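Papain-like protease (Human betacoronavirus 2c EMC/2012, PDB 4RNA) probably cleaves the viral replicase polyprotein as a cysteine protease and, like related coronavirus enzymes, removes ubiquitin from host proteins. Local coordinates at residues L4-G14 against P47-L58. Sequence-based numbering, arbitrary orientation.
Sequences LTIEVLVTVDG and PDEKQNGHSLYL
Parallel pairing of strand 5-11 with strand 55-58 joins the first and last strands of the N-terminal ubiquitin-like domain of the coronavirus papain-like protease, the beta-grasp arrangement; strand 18-23 pairs antiparallel with the other edge of 5-11. L9 N donates to H54 O (2.8 Å), L56 N to L9 O, T11 N to L56 O and L58 N to T11 O. Upstream, where the 3-10 turn 49-51 runs into a type II turn from Q51 to H54, the side chain of N52 carries the pairing on: E7 N lies in the plane of the N52 side-chain carbonyl and donates to OD1 (2.9 Å) in an almost straight bond (175°), while G53 N donates to E7 O. N52 CG, anti to the backbone N (chi1 -180°), brings the amide beside E7. On the buried face, I6 CD1 reaches P47 CB and Q51 CG, V8 CG2 meets L56 CD1, and V10 CG1 packs on L58 CB (3.7 Å); helix 28-31 adds Y28. At the exposed end, the L4 and E49 side chains cross at about a right angle, CD1 against CG. On the face shared by L9, S55, T11 and Y57, T11 OG1 accepts from D13 N (ST turn) and G14 N (ST motif) and also bonds to N16 O. With OG1 anti to the backbone N (chi1 -178°), T11 CG2 sits over one face of the Y57 ring in a CH-pi contact, 3.7 Å from the centroid.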
# COMPACT_ATOMS: atom_id res chain seq x y z
N LEU A 4 42.54 0.32 11.46
CA LEU A 4 41.77 1.52 11.97
C LEU A 4 40.27 1.28 12.33
O LEU A 4 39.51 0.61 11.61
CB LEU A 4 41.93 2.67 10.98
CG LEU A 4 41.46 4.04 11.42
CD1 LEU A 4 42.46 5.05 10.89
CD2 LEU A 4 40.04 4.27 10.91
N THR A 5 39.84 1.83 13.46
CA THR A 5 38.44 1.70 13.84
C THR A 5 37.82 3.03 14.18
O THR A 5 38.53 3.99 14.56
CB THR A 5 38.20 0.69 14.96
OG1 THR A 5 38.87 1.14 16.13
CG2 THR A 5 38.73 -0.70 14.56
N ILE A 6 36.48 3.08 14.02
CA ILE A 6 35.63 4.20 14.42
C ILE A 6 34.43 3.77 15.25
O ILE A 6 34.02 2.60 15.24
CB ILE A 6 35.18 5.06 13.23
CG1 ILE A 6 34.20 4.28 12.34
CG2 ILE A 6 36.40 5.57 12.48
CD1 ILE A 6 33.56 5.14 11.29
N GLU A 7 33.86 4.74 15.97
CA GLU A 7 32.60 4.55 16.69
C GLU A 7 31.56 5.42 15.99
O GLU A 7 31.84 6.58 15.59
CB GLU A 7 32.75 4.95 18.15
CG GLU A 7 33.36 3.84 18.99
CD GLU A 7 33.15 4.02 20.51
OE1 GLU A 7 32.84 5.15 20.94
OE2 GLU A 7 33.29 3.03 21.29
N VAL A 8 30.38 4.84 15.76
CA VAL A 8 29.26 5.59 15.15
C VAL A 8 28.07 5.36 16.03
O VAL A 8 28.00 4.33 16.71
CB VAL A 8 28.91 5.10 13.74
CG1 VAL A 8 29.97 5.53 12.72
CG2 VAL A 8 28.68 3.59 13.73
N LEU A 9 27.11 6.28 15.94
CA LEU A 9 25.86 6.12 16.70
C LEU A 9 24.80 5.73 15.66
O LEU A 9 24.59 6.42 14.63
CB LEU A 9 25.44 7.44 17.39
CG LEU A 9 26.37 7.94 18.54
CD1 LEU A 9 25.92 9.31 19.05
CD2 LEU A 9 26.47 6.97 19.69
N VAL A 10 24.16 4.63 15.91
CA VAL A 10 23.20 4.08 14.99
C VAL A 10 21.79 4.28 15.51
O VAL A 10 21.47 3.89 16.66
CB VAL A 10 23.57 2.60 14.71
CG1 VAL A 10 22.53 1.97 13.81
CG2 VAL A 10 24.94 2.58 13.93
N THR A 11 20.90 4.77 14.65
CA THR A 11 19.50 4.94 15.12
C THR A 11 18.52 4.57 13.99
O THR A 11 18.87 4.62 12.80
CB THR A 11 19.28 6.42 15.62
OG1 THR A 11 17.97 6.63 16.12
CG2 THR A 11 19.41 7.41 14.35
N VAL A 12 17.32 4.20 14.35
CA VAL A 12 16.19 4.15 13.40
C VAL A 12 15.13 5.23 13.66
O VAL A 12 14.17 5.43 12.87
CB VAL A 12 15.49 2.78 13.35
CG1 VAL A 12 16.45 1.65 13.09
CG2 VAL A 12 14.65 2.50 14.65
N ASP A 13 15.31 5.98 14.74
CA ASP A 13 14.27 6.91 15.16
C ASP A 13 14.76 8.30 15.54
O ASP A 13 13.94 9.20 15.71
CB ASP A 13 13.44 6.28 16.29
CG ASP A 13 14.25 6.04 17.57
OD1 ASP A 13 15.45 6.37 17.62
OD2 ASP A 13 13.65 5.58 18.55
N GLY A 14 16.08 8.53 15.66
CA GLY A 14 16.58 9.88 15.95
C GLY A 14 16.44 10.22 17.43
O GLY A 14 16.78 11.31 17.87
N PRO A 47 33.76 2.64 5.74
CA PRO A 47 33.77 3.71 6.77
C PRO A 47 35.11 4.44 6.88
O PRO A 47 36.21 3.82 6.74
CB PRO A 47 33.53 2.93 8.09
CG PRO A 47 32.91 1.64 7.65
CD PRO A 47 33.55 1.31 6.32
N ASP A 48 35.01 5.72 7.18
CA ASP A 48 36.09 6.68 7.10
C ASP A 48 36.33 7.35 8.48
O ASP A 48 35.36 7.52 9.27
CB ASP A 48 35.67 7.72 6.06
CG ASP A 48 36.76 8.67 5.74
OD1 ASP A 48 37.52 8.37 4.80
OD2 ASP A 48 36.85 9.71 6.42
N GLU A 49 37.59 7.73 8.79
CA GLU A 49 37.92 8.49 10.02
C GLU A 49 36.96 9.67 10.18
O GLU A 49 36.53 10.00 11.28
CB GLU A 49 39.37 9.04 10.04
CG GLU A 49 40.52 8.04 9.93
CD GLU A 49 41.01 7.82 8.49
OE1 GLU A 49 42.00 8.49 8.06
OE2 GLU A 49 40.40 6.97 7.78
N LYS A 50 36.61 10.30 9.05
CA LYS A 50 35.77 11.48 9.04
C LYS A 50 34.38 11.28 9.69
O LYS A 50 33.87 12.20 10.35
CB LYS A 50 35.76 12.10 7.63
CG LYS A 50 37.08 12.86 7.40
CD LYS A 50 37.69 12.85 6.01
CE LYS A 50 39.14 13.35 6.12
NZ LYS A 50 39.58 14.22 4.99
N GLN A 51 33.81 10.08 9.59
CA GLN A 51 32.51 9.85 10.21
C GLN A 51 32.54 9.33 11.63
O GLN A 51 31.47 9.01 12.18
CB GLN A 51 31.54 9.00 9.35
CG GLN A 51 32.11 7.74 8.72
CD GLN A 51 32.24 7.80 7.20
OE1 GLN A 51 32.42 6.77 6.55
NE2 GLN A 51 32.16 9.00 6.63
N ASN A 52 33.71 9.28 12.26
CA ASN A 52 33.81 8.87 13.69
C ASN A 52 32.99 9.77 14.61
O ASN A 52 32.96 10.98 14.46
CB ASN A 52 35.28 8.87 14.13
CG ASN A 52 35.47 8.45 15.57
OD1 ASN A 52 35.22 7.30 15.95
ND2 ASN A 52 35.98 9.38 16.38
N GLY A 53 32.25 9.18 15.56
CA GLY A 53 31.36 9.99 16.37
C GLY A 53 30.06 10.49 15.76
O GLY A 53 29.23 11.06 16.47
N HIS A 54 29.86 10.29 14.45
CA HIS A 54 28.59 10.67 13.77
C HIS A 54 27.47 9.66 13.94
O HIS A 54 27.70 8.48 14.30
CB HIS A 54 28.83 10.91 12.29
CG HIS A 54 29.50 12.21 12.00
ND1 HIS A 54 28.80 13.32 11.65
CD2 HIS A 54 30.84 12.59 12.05
CE1 HIS A 54 29.66 14.34 11.45
NE2 HIS A 54 30.91 13.90 11.70
N SER A 55 26.26 10.15 13.69
CA SER A 55 25.00 9.37 13.73
C SER A 55 24.65 8.76 12.39
O SER A 55 24.66 9.46 11.40
CB SER A 55 23.84 10.28 14.13
OG SER A 55 23.80 10.31 15.53
N LEU A 56 24.30 7.46 12.37
CA LEU A 56 23.87 6.80 11.13
C LEU A 56 22.46 6.31 11.23
O LEU A 56 22.02 5.79 12.29
CB LEU A 56 24.78 5.62 10.76
CG LEU A 56 26.23 5.92 10.42
CD1 LEU A 56 26.90 4.55 10.18
CD2 LEU A 56 26.36 6.86 9.18
N TYR A 57 21.74 6.44 10.10
CA TYR A 57 20.36 5.95 10.05
C TYR A 57 20.31 4.55 9.50
O TYR A 57 20.59 4.33 8.39
CB TYR A 57 19.49 6.92 9.23
CG TYR A 57 18.94 7.91 10.14
CD1 TYR A 57 19.67 9.06 10.45
CD2 TYR A 57 17.72 7.67 10.80
CE1 TYR A 57 19.17 9.97 11.39
CE2 TYR A 57 17.20 8.59 11.69
CZ TYR A 57 17.94 9.71 12.00
OH TYR A 57 17.39 10.58 12.90
N LEU A 58 20.00 3.56 10.31
CA LEU A 58 20.02 2.15 9.82
C LEU A 58 18.66 1.78 9.17
O LEU A 58 17.60 2.16 9.69
CB LEU A 58 20.30 1.18 10.99
CG LEU A 58 20.43 -0.33 10.63
CD1 LEU A 58 21.62 -0.68 9.67
CD2 LEU A 58 20.61 -1.06 11.95